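Local structure of gamma-glutamyl-gamma-aminobutyraldehyde dehydrogenase (Burkholderia cenocepacia, 4LIH) at residues R91-L96 / A140-K145. The protein probably oxidises gamma-glutamyl-gamma-aminobutyraldehyde and related aldehydes to carboxylic acids with NAD(P)+, as a member of the aldehyde dehydrogenase family. Numbering follows the deposited sequence.
Sequences RKAVLL and AEAIDK
K92 reaches across to D144 and forms a salt bridge, NZ to OD2 at 2.8 Å. The ammonium meets the syn side of the carboxylate, 31° out of its plane. The K92 chain leaves with CG anti to the backbone N (chi1 164°) and bends at chi3. On the way it passes the carbonyl oxygen of A140, with CG 3.4 Å from that O. The other carboxylate oxygen, D144 OD1, takes K145 NZ at 2.6 Å. K145 folds back, bent at chi2 and chi4, and NZ also donates to E141 O in the carbonyl plane, at 2.8 Å. K92 NZ and K145 NZ lie 4.1 Å apart, each bound to one oxygen of D144, whose charge probably offsets theirs. E141 OE1 of the second subunit also bridges both lysines.

Beside this polar group lies a mainly apolar patch. A140 CB packs on L95 CB at 3.7 Å, and L96 CD2 touches the same methyl. I143 CD1 sits against R91 CB at 3.8 Å and against the backbone N of K92, and it also meets L95 CD1. I143 CG2 approaches the R91 guanidinium obliquely. R91 NE is held by A191 O of helix 178-191, which also touches L95 and I143.

The contact joins helix 88-104 to the last part of helix 121-142 and the residues that follow. The backbones come close, with K92 CA and A140 CA 4.5 Å apart. Its buried salt-bridge network continues into the subunit interface of this aldehyde dehydrogenase.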
loop_
_atom_site.group_PDB
_atom_site.type_symbol
_atom_site.label_atom_id
_atom_site.label_comp_id
_atom_site.label_asym_id
_atom_site.label_seq_id
_atom_site.Cartn_x
_atom_site.Cartn_y
_atom_site.Cartn_z
ATOM N N ARG A 91 8.334 5.049 21.239
ATOM C CA ARG A 91 9.063 3.773 21.057
ATOM C C ARG A 91 10.210 3.903 20.052
ATOM O O ARG A 91 11.244 3.343 20.227
ATOM C CB ARG A 91 8.169 2.655 20.508
ATOM C CG ARG A 91 7.314 2.010 21.550
ATOM C CD ARG A 91 6.988 0.579 21.154
ATOM N NE ARG A 91 6.271 0.552 19.911
ATOM C CZ ARG A 91 5.019 0.932 19.723
ATOM N NH1 ARG A 91 4.246 1.352 20.735
ATOM N NH2 ARG A 91 4.520 0.860 18.524
ATOM N N LYS A 92 9.979 4.650 18.992
ATOM C CA LYS A 92 11.022 4.891 17.991
ATOM C C LYS A 92 12.222 5.570 18.668
ATOM O O LYS A 92 13.365 5.222 18.365
ATOM C CB LYS A 92 10.525 5.763 16.858
ATOM C CG LYS A 92 11.644 6.350 16.023
ATOM C CD LYS A 92 11.107 7.189 14.844
ATOM C CE LYS A 92 10.297 8.412 15.253
ATOM N NZ LYS A 92 10.133 9.332 14.105
ATOM N N ALA A 93 11.951 6.517 19.566
ATOM C CA ALA A 93 13.048 7.253 20.189
ATOM C C ALA A 93 13.905 6.320 21.071
ATOM O O ALA A 93 15.125 6.364 20.993
ATOM C CB ALA A 93 12.548 8.446 20.992
ATOM N N VAL A 94 13.273 5.464 21.861
ATOM C CA VAL A 94 14.017 4.477 22.677
ATOM C C VAL A 94 14.854 3.523 21.817
ATOM O O VAL A 94 16.018 3.326 22.092
ATOM C CB VAL A 94 13.088 3.714 23.634
ATOM C CG1 VAL A 94 13.802 2.576 24.338
ATOM C CG2 VAL A 94 12.486 4.675 24.647
ATOM N N LEU A 95 14.264 2.955 20.770
ATOM C CA LEU A 95 14.992 2.036 19.918
ATOM C C LEU A 95 16.169 2.718 19.200
ATOM O O LEU A 95 17.245 2.152 19.118
ATOM C CB LEU A 95 14.054 1.320 18.934
ATOM C CG LEU A 95 13.005 0.431 19.592
ATOM C CD1 LEU A 95 11.942 0.072 18.550
ATOM C CD2 LEU A 95 13.642 -0.820 20.198
ATOM N N LEU A 96 15.977 3.932 18.701
ATOM C CA LEU A 96 17.101 4.707 18.185
ATOM C C LEU A 96 18.236 4.884 19.213
ATOM O O LEU A 96 19.429 4.751 18.862
ATOM C CB LEU A 96 16.636 6.079 17.622
ATOM C CG LEU A 96 15.795 6.014 16.343
ATOM C CD1 LEU A 96 15.470 7.440 15.816
ATOM C CD2 LEU A 96 16.560 5.261 15.335
ATOM N N ALA A 140 12.614 0.951 13.937
ATOM C CA ALA A 140 12.259 2.087 14.758
ATOM C C ALA A 140 11.694 3.167 13.861
ATOM O O ALA A 140 10.627 3.752 14.128
ATOM C CB ALA A 140 13.481 2.627 15.486
ATOM N N GLU A 141 12.408 3.430 12.778
ATOM C CA GLU A 141 12.025 4.508 11.855
ATOM C C GLU A 141 10.750 4.165 11.072
ATOM O O GLU A 141 10.109 5.039 10.528
ATOM C CB GLU A 141 13.159 4.749 10.861
ATOM C CG GLU A 141 14.368 5.473 11.420
ATOM C CD GLU A 141 15.526 5.553 10.420
ATOM O OE1 GLU A 141 15.516 4.827 9.419
ATOM O OE2 GLU A 141 16.453 6.370 10.594
ATOM N N ALA A 142 10.413 2.887 10.972
ATOM C CA ALA A 142 9.177 2.478 10.277
ATOM C C ALA A 142 7.907 2.583 11.130
ATOM O O ALA A 142 6.812 2.656 10.563
ATOM C CB ALA A 142 9.343 1.071 9.770
ATOM N N ILE A 143 8.050 2.593 12.457
ATOM C CA ILE A 143 6.928 2.514 13.405
ATOM C C ILE A 143 5.864 3.549 13.157
ATOM O O ILE A 143 4.646 3.291 13.389
ATOM C CB ILE A 143 7.359 2.749 14.905
ATOM C CG1 ILE A 143 8.138 1.575 15.478
ATOM C CG2 ILE A 143 6.134 2.894 15.816
ATOM C CD1 ILE A 143 8.789 1.930 16.816
ATOM N N ASP A 144 6.300 4.744 12.768
ATOM C CA ASP A 144 5.363 5.897 12.628
ATOM C C ASP A 144 5.130 6.301 11.192
ATOM O O ASP A 144 4.700 7.429 10.945
ATOM C CB ASP A 144 5.786 7.076 13.534
ATOM C CG ASP A 144 7.119 7.716 13.150
ATOM O OD1 ASP A 144 7.906 7.106 12.423
ATOM O OD2 ASP A 144 7.380 8.881 13.582
ATOM N N LYS A 145 5.386 5.368 10.235
ATOM C CA LYS A 145 5.215 5.647 8.809
ATOM C C LYS A 145 4.108 4.807 8.137
ATOM O O LYS A 145 3.607 5.160 7.051
ATOM C CB LYS A 145 6.518 5.412 8.017
ATOM C CG LYS A 145 7.795 6.057 8.558
ATOM C CD LYS A 145 7.714 7.539 8.582
ATOM C CE LYS A 145 9.005 8.213 9.033
ATOM N NZ LYS A 145 9.430 7.756 10.367
#